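PDB 3VTI: hydrogenase maturation factor from Thermoanaerobacter tengcongensis, which takes part in the maturation of [NiFe]-hydrogenases, being S-carbamoylated by HypF and then probably dehydrating the bound group to a nitrile with ATP. Local coordinates for residues C[194-199]-C[254-259]; C[145-150]-C[282-287]; C[136-141]-C[213-218]; C[185-190]-C[266-271]. All coordinates share one frame; numbering follows the deposited sequence.

Contact 1 of 4, residues C[194-199]-C[254-259]. With MG (magnesium ion), chain K.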
loop_
_atom_site.group_PDB
_atom_site.type_symbol
_atom_site.label_atom_id
_atom_site.label_comp_id
_atom_site.label_asym_id
_atom_site.label_seq_id
_atom_site.Cartn_x
_atom_site.Cartn_y
_atom_site.Cartn_z
ATOM N N ILE C 194 -18.055 -23.173 -23.196
ATOM C CA ILE C 194 -17.782 -22.132 -22.213
ATOM C C ILE C 194 -17.131 -20.974 -22.967
ATOM O O ILE C 194 -16.031 -21.104 -23.517
ATOM C CB ILE C 194 -16.837 -22.632 -21.087
ATOM C CG1 ILE C 194 -17.423 -23.860 -20.365
ATOM C CG2 ILE C 194 -16.454 -21.486 -20.128
ATOM C CD1 ILE C 194 -18.671 -23.612 -19.525
ATOM N N LYS C 195 -17.823 -19.843 -22.996
ATOM C CA LYS C 195 -17.389 -18.713 -23.803
ATOM C C LYS C 195 -16.728 -17.608 -22.988
ATOM O O LYS C 195 -15.683 -17.096 -23.384
ATOM C CB LYS C 195 -18.553 -18.193 -24.639
ATOM C CG LYS C 195 -18.851 -19.090 -25.828
ATOM C CD LYS C 195 -20.211 -18.788 -26.367
ATOM C CE LYS C 195 -20.281 -18.926 -27.876
ATOM N NZ LYS C 195 -19.562 -17.820 -28.568
ATOM N N VAL C 196 -17.320 -17.262 -21.846
ATOM C CA VAL C 196 -16.791 -16.202 -20.973
ATOM C C VAL C 196 -16.800 -16.632 -19.510
ATOM O O VAL C 196 -17.740 -17.283 -19.048
ATOM C CB VAL C 196 -17.590 -14.888 -21.098
ATOM C CG1 VAL C 196 -17.065 -13.820 -20.108
ATOM C CG2 VAL C 196 -17.568 -14.381 -22.529
ATOM N N LEU C 197 -15.740 -16.267 -18.796
ATOM C CA LEU C 197 -15.642 -16.490 -17.370
ATOM C C LEU C 197 -15.067 -15.235 -16.736
ATOM O O LEU C 197 -14.006 -14.769 -17.142
ATOM C CB LEU C 197 -14.740 -17.690 -17.060
ATOM C CG LEU C 197 -15.237 -19.104 -17.369
ATOM C CD1 LEU C 197 -14.129 -20.109 -17.124
ATOM C CD2 LEU C 197 -16.460 -19.472 -16.549
ATOM N N ARG C 198 -15.776 -14.680 -15.760
ATOM C CA ARG C 198 -15.254 -13.546 -14.991
ATOM C C ARG C 198 -15.846 -13.486 -13.589
ATOM O O ARG C 198 -17.048 -13.668 -13.401
ATOM C CB ARG C 198 -15.476 -12.216 -15.721
ATOM C CG ARG C 198 -14.905 -11.014 -14.990
ATOM C CD ARG C 198 -14.715 -9.824 -15.919
ATOM N NE ARG C 198 -13.577 -10.025 -16.815
ATOM C CZ ARG C 198 -13.157 -9.146 -17.722
ATOM N NH1 ARG C 198 -13.768 -7.973 -17.876
ATOM N NH2 ARG C 198 -12.115 -9.442 -18.482
ATOM N N ASP C 199 -14.987 -13.235 -12.613
ATOM C CA ASP C 199 -15.423 -13.015 -11.242
ATOM C C ASP C 199 -15.859 -11.559 -11.012
ATOM O O ASP C 199 -15.108 -10.633 -11.323
ATOM C CB ASP C 199 -14.332 -13.444 -10.250
ATOM C CG ASP C 199 -12.989 -12.773 -10.503
ATOM O OD1 ASP C 199 -12.705 -12.347 -11.653
ATOM O OD2 ASP C 199 -12.201 -12.701 -9.528
ATOM N N VAL C 254 -19.196 -15.357 -13.009
ATOM C CA VAL C 254 -20.198 -15.184 -14.057
ATOM C C VAL C 254 -19.778 -16.004 -15.263
ATOM O O VAL C 254 -18.644 -15.901 -15.740
ATOM C CB VAL C 254 -20.316 -13.708 -14.479
ATOM C CG1 VAL C 254 -21.209 -13.547 -15.730
ATOM C CG2 VAL C 254 -20.838 -12.868 -13.319
ATOM N N VAL C 255 -20.699 -16.808 -15.766
ATOM C CA VAL C 255 -20.408 -17.705 -16.874
ATOM C C VAL C 255 -21.320 -17.469 -18.056
ATOM O O VAL C 255 -22.524 -17.414 -17.914
ATOM C CB VAL C 255 -20.618 -19.169 -16.473
ATOM C CG1 VAL C 255 -19.957 -20.101 -17.468
ATOM C CG2 VAL C 255 -20.120 -19.426 -15.064
ATOM N N VAL C 256 -20.729 -17.358 -19.231
ATOM C CA VAL C 256 -21.492 -17.336 -20.472
ATOM C C VAL C 256 -21.240 -18.649 -21.223
ATOM O O VAL C 256 -20.094 -19.071 -21.351
ATOM C CB VAL C 256 -21.127 -16.105 -21.340
ATOM C CG1 VAL C 256 -22.049 -15.985 -22.519
ATOM C CG2 VAL C 256 -21.209 -14.833 -20.508
ATOM N N VAL C 257 -22.310 -19.290 -21.700
ATOM C CA VAL C 257 -22.222 -20.596 -22.380
ATOM C C VAL C 257 -23.081 -20.676 -23.635
ATOM O O VAL C 257 -23.992 -19.871 -23.825
ATOM C CB VAL C 257 -22.659 -21.784 -21.464
ATOM C CG1 VAL C 257 -21.771 -21.898 -20.262
ATOM C CG2 VAL C 257 -24.104 -21.630 -21.025
ATOM N N GLU C 258 -22.798 -21.665 -24.478
ATOM C CA GLU C 258 -23.688 -21.999 -25.581
ATOM C C GLU C 258 -25.047 -22.443 -25.058
ATOM O O GLU C 258 -25.147 -23.140 -24.042
ATOM C CB GLU C 258 -23.093 -23.089 -26.476
ATOM C CG GLU C 258 -22.035 -22.584 -27.441
ATOM C CD GLU C 258 -22.082 -23.288 -28.785
ATOM O OE1 GLU C 258 -23.152 -23.252 -29.428
ATOM O OE2 GLU C 258 -21.050 -23.865 -29.201
ATOM N N ARG C 259 -26.085 -22.035 -25.780
ATOM C CA ARG C 259 -27.466 -22.270 -25.400
ATOM C C ARG C 259 -27.752 -23.720 -24.977
ATOM O O ARG C 259 -28.389 -23.949 -23.945
ATOM C CB ARG C 259 -28.381 -21.865 -26.559
ATOM C CG ARG C 259 -29.756 -21.410 -26.131
ATOM C CD ARG C 259 -30.485 -20.686 -27.251
ATOM N NE ARG C 259 -31.374 -19.646 -26.724
ATOM C CZ ARG C 259 -32.637 -19.850 -26.356
ATOM N NH1 ARG C 259 -33.169 -21.059 -26.444
ATOM N NH2 ARG C 259 -33.371 -18.843 -25.896
HETATM MG MG MG K . -11.036 -10.790 -12.349
HETATM O O HOH W 1 -9.877 -9.136 -13.637
#
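R198 and V254 are tied by two backbone hydrogen bonds, V254 N to R198 O at 2.8 Å and R198 N back to V254 O, which marks them as an antiparallel hydrogen-bonded pair. At V256 the pairing changes. V256 N gives to V196 O (3.0 Å), while V256 O accepts from K195 N at 2.9 Å and, weakly, from V196 N. Two residues thus face one, the definition of a classic beta bulge, and the strand axes still run at 164°. K195 turns its amine out of the pair, to N140 O.

On one face L197 CD2 lies against V255 CG1 at 3.7 Å. I194 CG1, anti to its own carbonyl carbon (chi1 -58°), carries CD1 to V257 CG1 at 3.6 Å; helix 181-187 covers this side. The other face carries V196, whose CB meets V256 CG2 at 3.7 Å beneath helix 204-216, and R198, whose NE is salt-bridged to D22 and NH1 to E211, a second-shell link to a magnesium ligand. The edge strand of the C-terminal AIR-synthase-type sheet ends directly in the metal site: D199 OD1 binds the magnesium ion at 2.4 Å, beside D22, D60 and a water.

Contact 2 of 4, residues C[145-150]-C[282-287]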
loop_
_atom_site.group_PDB
_atom_site.type_symbol
_atom_site.label_atom_id
_atom_site.label_comp_id
_atom_site.label_asym_id
_atom_site.label_seq_id
_atom_site.Cartn_x
_atom_site.Cartn_y
_atom_site.Cartn_z
ATOM N N ASP C 145 -26.447 -16.880 -26.352
ATOM C CA ASP C 145 -25.732 -17.475 -25.226
ATOM C C ASP C 145 -26.492 -17.235 -23.936
ATOM O O ASP C 145 -27.255 -16.269 -23.828
ATOM C CB ASP C 145 -24.337 -16.858 -25.077
ATOM C CG ASP C 145 -23.363 -17.313 -26.146
ATOM O OD1 ASP C 145 -23.545 -18.409 -26.715
ATOM O OD2 ASP C 145 -22.398 -16.564 -26.409
ATOM N N ILE C 146 -26.257 -18.103 -22.955
ATOM C CA ILE C 146 -26.900 -18.017 -21.645
ATOM C C ILE C 146 -25.902 -17.535 -20.600
ATOM O O ILE C 146 -24.726 -17.895 -20.635
ATOM C CB ILE C 146 -27.505 -19.387 -21.225
ATOM C CG1 ILE C 146 -28.529 -19.883 -22.267
ATOM C CG2 ILE C 146 -28.096 -19.335 -19.816
ATOM C CD1 ILE C 146 -29.790 -19.025 -22.425
ATOM N N VAL C 147 -26.384 -16.708 -19.678
ATOM C CA VAL C 147 -25.561 -16.175 -18.613
ATOM C C VAL C 147 -25.933 -16.857 -17.313
ATOM O O VAL C 147 -27.105 -16.901 -16.944
ATOM C CB VAL C 147 -25.763 -14.661 -18.461
ATOM C CG1 VAL C 147 -24.698 -14.067 -17.547
ATOM C CG2 VAL C 147 -25.713 -13.985 -19.812
ATOM N N LEU C 148 -24.925 -17.378 -16.623
ATOM C CA LEU C 148 -25.105 -17.974 -15.307
ATOM C C LEU C 148 -24.223 -17.283 -14.265
ATOM O O LEU C 148 -23.184 -16.689 -14.596
ATOM C CB LEU C 148 -24.781 -19.470 -15.350
ATOM C CG LEU C 148 -25.654 -20.364 -16.225
ATOM C CD1 LEU C 148 -25.115 -20.460 -17.638
ATOM C CD2 LEU C 148 -25.745 -21.734 -15.614
ATOM N N ILE C 149 -24.649 -17.362 -13.006
ATOM C CA ILE C 149 -23.824 -16.965 -11.868
ATOM C C ILE C 149 -23.659 -18.179 -10.959
ATOM O O ILE C 149 -24.630 -18.902 -10.712
ATOM C CB ILE C 149 -24.446 -15.781 -11.070
ATOM C CG1 ILE C 149 -23.508 -15.311 -9.956
ATOM C CG2 ILE C 149 -25.772 -16.169 -10.447
ATOM C CD1 ILE C 149 -22.580 -14.230 -10.370
ATOM N N SER C 150 -22.446 -18.389 -10.448
ATOM C CA SER C 150 -22.130 -19.572 -9.627
ATOM C C SER C 150 -22.760 -19.599 -8.229
ATOM O O SER C 150 -22.749 -20.639 -7.575
ATOM C CB SER C 150 -20.611 -19.735 -9.497
ATOM O OG SER C 150 -20.017 -18.589 -8.912
ATOM N N GLY C 282 -29.743 -14.940 -17.116
ATOM C CA GLY C 282 -30.031 -14.122 -18.278
ATOM C C GLY C 282 -29.619 -14.690 -19.617
ATOM O O GLY C 282 -29.321 -15.882 -19.740
ATOM N N GLU C 283 -29.611 -13.810 -20.618
ATOM C CA GLU C 283 -29.369 -14.162 -22.017
ATOM C C GLU C 283 -28.630 -13.015 -22.712
ATOM O O GLU C 283 -28.890 -11.844 -22.444
ATOM C CB GLU C 283 -30.701 -14.458 -22.746
ATOM C CG GLU C 283 -30.538 -15.184 -24.081
ATOM C CD GLU C 283 -31.852 -15.418 -24.837
ATOM O OE1 GLU C 283 -32.522 -14.429 -25.223
ATOM O OE2 GLU C 283 -32.199 -16.598 -25.083
ATOM N N VAL C 284 -27.713 -13.373 -23.607
ATOM C CA VAL C 284 -26.968 -12.418 -24.415
ATOM C C VAL C 284 -27.824 -11.913 -25.591
ATOM O O VAL C 284 -28.284 -12.695 -26.431
ATOM C CB VAL C 284 -25.655 -13.046 -24.925
ATOM C CG1 VAL C 284 -24.932 -12.107 -25.868
ATOM C CG2 VAL C 284 -24.760 -13.423 -23.757
ATOM N N ASN C 285 -28.014 -10.596 -25.631
ATOM C CA ASN C 285 -28.887 -9.917 -26.586
ATOM C C ASN C 285 -28.199 -9.534 -27.879
ATOM O O ASN C 285 -26.982 -9.642 -28.016
ATOM C CB ASN C 285 -29.436 -8.622 -25.973
ATOM C CG ASN C 285 -30.612 -8.851 -25.051
ATOM O OD1 ASN C 285 -31.129 -9.968 -24.923
ATOM N ND2 ASN C 285 -31.060 -7.777 -24.407
ATOM N N ASP C 286 -29.022 -9.072 -28.812
ATOM C CA ASP C 286 -28.602 -8.466 -30.065
ATOM C C ASP C 286 -28.325 -6.989 -29.778
ATOM O O ASP C 286 -27.466 -6.368 -30.413
ATOM C CB ASP C 286 -29.748 -8.595 -31.095
ATOM C CG ASP C 286 -29.256 -8.624 -32.539
ATOM O OD1 ASP C 286 -28.098 -9.021 -32.791
ATOM O OD2 ASP C 286 -30.043 -8.264 -33.437
ATOM N N SER C 287 -29.082 -6.441 -28.823
ATOM C CA SER C 287 -28.985 -5.047 -28.423
ATOM C C SER C 287 -27.641 -4.850 -27.768
ATOM O O SER C 287 -27.146 -5.750 -27.088
ATOM C CB SER C 287 -30.084 -4.718 -27.413
ATOM O OG SER C 287 -29.930 -5.469 -26.215
#
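E283 packs its aliphatic chain against the carbonyl oxygen of D145 and the CD1 methyl of I146, where strand 146-149 meets strand 279-285 inside the mixed sheet of the AIR-synthase-type C-terminal domain. The two short strand segments are antiparallel but strongly twisted, their directions differing by 140°. From CB, which lies 4.0 Å from D145 O, the chain passes to CG, 3.5 Å from the same oxygen and within van der Waals range of I146 CD1. CG stands anti to the backbone N (chi1 -165°) and the chain stays extended beyond it, which leads the carboxylate away from the pair; there OE2 forms a salt bridge with R259, just after strand 254-257.

The backbone evidence for the pairing is three hydrogen bonds. V284 N gives to D145 O at 2.9 Å. V147 and G282 exchange the other two, V147 N to G282 O at 3.1 Å and G282 N to V147 O at 3.3 Å, which makes them the hydrogen-bonded pair, with I146 and E283 the non-hydrogen-bonded one.

Across the sheet from E283 and I146 the packing is mostly aliphatic, including the CB of D145. With no side chain at G282, V147 CB and CG2 pack against the G282 carbonyl carbon, and farther along V284 touches the base of D145, whose own carboxylate turns to K142 N. In that cluster V284 CG2 sits 3.7 Å from D145 CB and 4.1 Å from V147 CG2.

Contact 3 of 4, residues C[136-141]-C[213-218]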
loop_
_atom_site.group_PDB
_atom_site.type_symbol
_atom_site.label_atom_id
_atom_site.label_comp_id
_atom_site.label_asym_id
_atom_site.label_seq_id
_atom_site.Cartn_x
_atom_site.Cartn_y
_atom_site.Cartn_z
ATOM N N VAL C 136 -11.696 -19.106 -23.606
ATOM C CA VAL C 136 -12.511 -18.242 -22.777
ATOM C C VAL C 136 -11.933 -16.838 -22.828
ATOM O O VAL C 136 -10.743 -16.648 -22.589
ATOM C CB VAL C 136 -12.552 -18.751 -21.318
ATOM C CG1 VAL C 136 -13.639 -18.061 -20.557
ATOM C CG2 VAL C 136 -12.783 -20.263 -21.286
ATOM N N SER C 137 -12.790 -15.866 -23.137
ATOM C CA SER C 137 -12.391 -14.471 -23.334
ATOM C C SER C 137 -13.628 -13.592 -23.214
ATOM O O SER C 137 -14.709 -14.019 -23.633
ATOM C CB SER C 137 -11.747 -14.315 -24.726
ATOM O OG SER C 137 -11.973 -13.037 -25.292
ATOM N N ILE C 138 -13.483 -12.375 -22.672
ATOM C CA ILE C 138 -14.613 -11.409 -22.605
ATOM C C ILE C 138 -15.142 -11.002 -23.964
ATOM O O ILE C 138 -16.159 -10.321 -24.034
ATOM C CB ILE C 138 -14.297 -10.057 -21.852
ATOM C CG1 ILE C 138 -12.798 -9.780 -21.785
ATOM C CG2 ILE C 138 -14.979 -9.981 -20.489
ATOM C CD1 ILE C 138 -12.232 -9.326 -23.091
ATOM N N LYS C 139 -14.441 -11.387 -25.029
ATOM C CA LYS C 139 -14.863 -11.098 -26.406
ATOM C C LYS C 139 -15.742 -12.181 -27.043
ATOM O O LYS C 139 -16.198 -12.020 -28.174
ATOM C CB LYS C 139 -13.634 -10.865 -27.290
ATOM C CG LYS C 139 -13.104 -9.440 -27.236
ATOM C CD LYS C 139 -11.652 -9.348 -27.701
ATOM C CE LYS C 139 -10.695 -9.775 -26.580
ATOM N NZ LYS C 139 -9.315 -10.005 -27.103
ATOM N N ASN C 140 -15.984 -13.272 -26.316
ATOM C CA ASN C 140 -16.543 -14.499 -26.902
ATOM C C ASN C 140 -18.061 -14.665 -26.829
ATOM O O ASN C 140 -18.588 -15.652 -27.322
ATOM C CB ASN C 140 -15.866 -15.747 -26.305
ATOM C CG ASN C 140 -14.485 -16.018 -26.903
ATOM O OD1 ASN C 140 -14.022 -15.303 -27.795
ATOM N ND2 ASN C 140 -13.823 -17.063 -26.410
ATOM N N ALA C 141 -18.762 -13.718 -26.219
ATOM C CA ALA C 141 -20.211 -13.815 -26.137
ATOM C C ALA C 141 -20.889 -13.497 -27.484
ATOM O O ALA C 141 -20.594 -12.477 -28.114
ATOM C CB ALA C 141 -20.741 -12.926 -25.025
ATOM N N SER C 213 -20.510 -6.911 -22.564
ATOM C CA SER C 213 -21.178 -6.133 -23.614
ATOM C C SER C 213 -20.228 -5.323 -24.483
ATOM O O SER C 213 -20.293 -5.385 -25.709
ATOM C CB SER C 213 -22.218 -5.193 -23.014
ATOM O OG SER C 213 -23.471 -5.846 -22.904
ATOM N N LYS C 214 -19.359 -4.557 -23.835
ATOM C CA LYS C 214 -18.387 -3.727 -24.534
ATOM C C LYS C 214 -17.502 -4.579 -25.446
ATOM O O LYS C 214 -17.431 -4.336 -26.653
ATOM C CB LYS C 214 -17.540 -2.937 -23.523
ATOM C CG LYS C 214 -16.596 -1.921 -24.137
ATOM C CD LYS C 214 -15.711 -1.266 -23.072
ATOM C CE LYS C 214 -14.617 -0.420 -23.722
ATOM N NZ LYS C 214 -13.767 0.313 -22.723
ATOM N N MET C 215 -16.870 -5.596 -24.870
ATOM C CA MET C 215 -15.838 -6.360 -25.567
ATOM C C MET C 215 -16.375 -7.365 -26.579
ATOM O O MET C 215 -15.772 -7.562 -27.635
ATOM C CB MET C 215 -14.906 -7.039 -24.564
ATOM C CG MET C 215 -14.110 -6.058 -23.689
ATOM S SD MET C 215 -12.753 -5.222 -24.551
ATOM C CE MET C 215 -13.561 -3.781 -25.211
ATOM N N SER C 216 -17.501 -7.997 -26.260
ATOM C CA SER C 216 -18.146 -8.919 -27.191
ATOM C C SER C 216 -18.984 -8.176 -28.221
ATOM O O SER C 216 -19.327 -8.736 -29.258
ATOM C CB SER C 216 -19.006 -9.948 -26.447
ATOM O OG SER C 216 -18.214 -10.968 -25.865
ATOM N N GLY C 217 -19.312 -6.920 -27.937
ATOM C CA GLY C 217 -20.160 -6.132 -28.818
ATOM C C GLY C 217 -21.574 -6.684 -28.859
ATOM O O GLY C 217 -22.162 -6.838 -29.937
ATOM N N VAL C 218 -22.112 -6.984 -27.678
ATOM C CA VAL C 218 -23.448 -7.554 -27.532
ATOM C C VAL C 218 -24.193 -6.888 -26.377
ATOM O O VAL C 218 -23.657 -6.013 -25.703
ATOM C CB VAL C 218 -23.393 -9.081 -27.251
ATOM C CG1 VAL C 218 -22.768 -9.845 -28.422
ATOM C CG2 VAL C 218 -22.658 -9.373 -25.937
#
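S216 hooks the last turn of helix 204-216 onto the loop 136-141 through a single oxygen. Its OG donates to I138 O at 2.8 Å, coming in 38° above the carbonyl plane, and accepts from A141 N, also at 2.8 Å with a bent N-H...O angle of 142°. The hydroxyl therefore spans the turn, using both its proton and an acceptor side. OG is anti to its own carbonyl carbon and beside the S216 nitrogen (chi1 -78°), which directs it to the loop.

M215, with an equal buried area, works through its base. Its CB lies alongside I138, 3.8 Å from CD1, and K139 CG packs beside M215 O. A141 fills the other flank: its CB meets V218 CG2 at 4.1 Å, and its O faces V218 CG1. With an alanine at position S216, I138 O and A141 N would probably lose their shared partner, and the turn could shift against the helix.

The loop contains a type I beta turn from S137 to N140, which is also an ST turn, K139 N giving to S137 OG at 3.0 Å, while E21 holds S137 OG and I138 N. The helix closes through V218 N to S213 O, with G217 at positive phi, as in a Schellman motif. The contact thus sets an ST turn on the Schellman-like C-terminus of helix 204-216, with I138 close to the magnesium ligand D22.

Contact 4 of 4, residues C[185-190]-C[266-271]; sequences EKLMTL and LEIMKS
S271 OG has two partners: K186 NZ donates to it across the contact at 3.1 Å, and the hydroxyl in turn donates to I268 O at 3.1 Å, in the last turn of helix 262-270. K186 reaches it because its chain, extended through chi2, bends at chi3 (86°) and swings the amine over the end of that helix. An alanine here would keep the CB contact with the neighbouring helix, but S271 OG would probably lose its only donor from the opposite segment and the serine's link between the two helices.

Beneath this bond I268 has the largest single share of the burial. Its CG2 lies 3.6 Å from K186 CB and 3.4 Å from K186 O, an oxygen that also accepts from T189 OG1 at the turn into the 3-10 segment. CG1, anti to its own carbonyl carbon (chi1 -79°), carries CD1 to L190 CG, while CG2 faces K186.

Helices 181-187 and 262-270 sit side by side on one face of the C-terminal domain's sheet, an alpha/beta layer in which L187 rests on I194 and M269 on L148. Toward the 3-10 segment I268 and L190 meet tip to tip, CD1 of the isoleucine 3.8 Å from CG of the leucine. On the side nearer the sheet, L187 slants across I268 with CD2 4.2 Å from CG2, and its other methyl, CD1, approaches M269 CG at 4.3 Å.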
loop_
_atom_site.group_PDB
_atom_site.type_symbol
_atom_site.label_atom_id
_atom_site.label_comp_id
_atom_site.label_asym_id
_atom_site.label_seq_id
_atom_site.Cartn_x
_atom_site.Cartn_y
_atom_site.Cartn_z
ATOM N N GLU C 185 -12.541 -25.907 -13.278
ATOM C CA GLU C 185 -12.055 -27.163 -13.840
ATOM C C GLU C 185 -13.210 -28.089 -14.283
ATOM O O GLU C 185 -13.135 -28.732 -15.338
ATOM C CB GLU C 185 -11.131 -27.880 -12.843
ATOM C CG GLU C 185 -10.506 -29.183 -13.383
ATOM C CD GLU C 185 -9.606 -29.879 -12.365
ATOM O OE1 GLU C 185 -8.405 -29.521 -12.268
ATOM O OE2 GLU C 185 -10.103 -30.782 -11.660
ATOM N N LYS C 186 -14.272 -28.154 -13.482
ATOM C CA LYS C 186 -15.429 -28.996 -13.821
ATOM C C LYS C 186 -16.262 -28.379 -14.942
ATOM O O LYS C 186 -16.914 -29.095 -15.694
ATOM C CB LYS C 186 -16.312 -29.289 -12.595
ATOM C CG LYS C 186 -15.629 -30.104 -11.504
ATOM C CD LYS C 186 -16.531 -30.269 -10.281
ATOM C CE LYS C 186 -17.477 -31.462 -10.431
ATOM N NZ LYS C 186 -18.666 -31.345 -9.534
ATOM N N LEU C 187 -16.244 -27.054 -15.040
ATOM C CA LEU C 187 -16.931 -26.362 -16.124
ATOM C C LEU C 187 -16.191 -26.556 -17.435
ATOM O O LEU C 187 -16.810 -26.719 -18.474
ATOM C CB LEU C 187 -17.083 -24.866 -15.826
ATOM C CG LEU C 187 -18.279 -24.410 -14.996
ATOM C CD1 LEU C 187 -18.107 -22.960 -14.538
ATOM C CD2 LEU C 187 -19.597 -24.576 -15.755
ATOM N N MET C 188 -14.862 -26.543 -17.370
ATOM C CA MET C 188 -14.030 -26.645 -18.561
ATOM C C MET C 188 -14.101 -28.030 -19.203
ATOM O O MET C 188 -13.482 -28.275 -20.242
ATOM C CB MET C 188 -12.587 -26.223 -18.265
ATOM C CG MET C 188 -12.407 -24.718 -17.942
ATOM S SD MET C 188 -13.405 -23.542 -18.909
ATOM C CE MET C 188 -12.803 -23.801 -20.583
ATOM N N THR C 189 -14.869 -28.923 -18.584
ATOM C CA THR C 189 -15.309 -30.167 -19.223
ATOM C C THR C 189 -16.101 -29.842 -20.485
ATOM O O THR C 189 -16.056 -30.594 -21.462
ATOM C CB THR C 189 -16.211 -30.984 -18.280
ATOM O OG1 THR C 189 -15.450 -31.391 -17.143
ATOM C CG2 THR C 189 -16.733 -32.227 -18.965
ATOM N N LEU C 190 -16.819 -28.716 -20.453
ATOM C CA LEU C 190 -17.650 -28.278 -21.576
ATOM C C LEU C 190 -16.862 -27.633 -22.728
ATOM O O LEU C 190 -17.443 -27.270 -23.753
ATOM C CB LEU C 190 -18.775 -27.353 -21.091
ATOM C CG LEU C 190 -19.734 -27.903 -20.028
ATOM C CD1 LEU C 190 -20.846 -26.914 -19.741
ATOM C CD2 LEU C 190 -20.315 -29.260 -20.433
ATOM N N LEU C 266 -25.144 -25.592 -15.340
ATOM C CA LEU C 266 -25.810 -25.391 -14.057
ATOM C C LEU C 266 -25.641 -26.610 -13.164
ATOM O O LEU C 266 -25.327 -26.494 -11.981
ATOM C CB LEU C 266 -27.295 -25.102 -14.268
ATOM C CG LEU C 266 -28.063 -24.744 -12.996
ATOM C CD1 LEU C 266 -27.572 -23.414 -12.431
ATOM C CD2 LEU C 266 -29.551 -24.704 -13.275
ATOM N N GLU C 267 -25.795 -27.777 -13.736
ATOM C CA GLU C 267 -25.697 -28.965 -12.944
ATOM C C GLU C 267 -24.268 -29.266 -12.546
ATOM O O GLU C 267 -24.035 -29.774 -11.484
ATOM C CB GLU C 267 -26.410 -30.140 -13.618
ATOM C CG GLU C 267 -25.607 -30.920 -14.600
ATOM C CD GLU C 267 -25.065 -32.200 -14.018
ATOM O OE1 GLU C 267 -25.823 -32.872 -13.307
ATOM O OE2 GLU C 267 -23.888 -32.536 -14.265
ATOM N N ILE C 268 -23.318 -28.890 -13.382
ATOM C CA ILE C 268 -21.910 -29.005 -13.034
ATOM C C ILE C 268 -21.589 -28.132 -11.831
ATOM O O ILE C 268 -20.854 -28.554 -10.936
ATOM C CB ILE C 268 -20.986 -28.652 -14.234
ATOM C CG1 ILE C 268 -20.905 -29.824 -15.218
ATOM C CG2 ILE C 268 -19.573 -28.254 -13.757
ATOM C CD1 ILE C 268 -20.405 -29.436 -16.599
ATOM N N MET C 269 -22.146 -26.923 -11.807
ATOM C CA MET C 269 -21.939 -26.017 -10.686
ATOM C C MET C 269 -22.668 -26.501 -9.448
ATOM O O MET C 269 -22.064 -26.598 -8.392
ATOM C CB MET C 269 -22.347 -24.585 -11.039
ATOM C CG MET C 269 -21.344 -23.895 -11.923
ATOM S SD MET C 269 -21.704 -22.160 -12.239
ATOM C CE MET C 269 -22.968 -22.290 -13.495
ATOM N N LYS C 270 -23.951 -26.835 -9.583
ATOM C CA LYS C 270 -24.765 -27.255 -8.429
ATOM C C LYS C 270 -24.244 -28.492 -7.687
ATOM O O LYS C 270 -24.635 -28.749 -6.549
ATOM C CB LYS C 270 -26.237 -27.447 -8.822
ATOM C CG LYS C 270 -27.034 -26.147 -8.826
ATOM C CD LYS C 270 -28.529 -26.385 -8.655
ATOM C CE LYS C 270 -29.290 -25.061 -8.508
ATOM N NZ LYS C 270 -28.847 -24.216 -7.337
ATOM N N SER C 271 -23.367 -29.250 -8.339
ATOM C CA SER C 271 -22.811 -30.454 -7.744
ATOM C C SER C 271 -21.413 -30.175 -7.182
ATOM O O SER C 271 -20.678 -31.104 -6.832
ATOM C CB SER C 271 -22.765 -31.578 -8.779
ATOM O OG SER C 271 -21.762 -31.305 -9.744
#

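Contacts 1 and 2 are buried and join neighbouring strands of one sheet: strand 254-257 hydrogen-bonds to strand 146-149, and R259 of contact 1 meets E283 of contact 2 at the margin. Their chemistry is mostly backbone pairing with valine and isoleucine packing. Contacts 3 and 4 are only partly buried and lie over opposite faces of that sheet, helix 204-216 on the V196 and V256 side, helices 181-187 and 262-270 on the I194 and L148 side; in each a serine hydroxyl supplies the polar link. Contact 3 also ties to contact 1 through K195 NZ and N140 O. Contact 1 alone holds a magnesium ligand, while contact 2 lies away from the metal site.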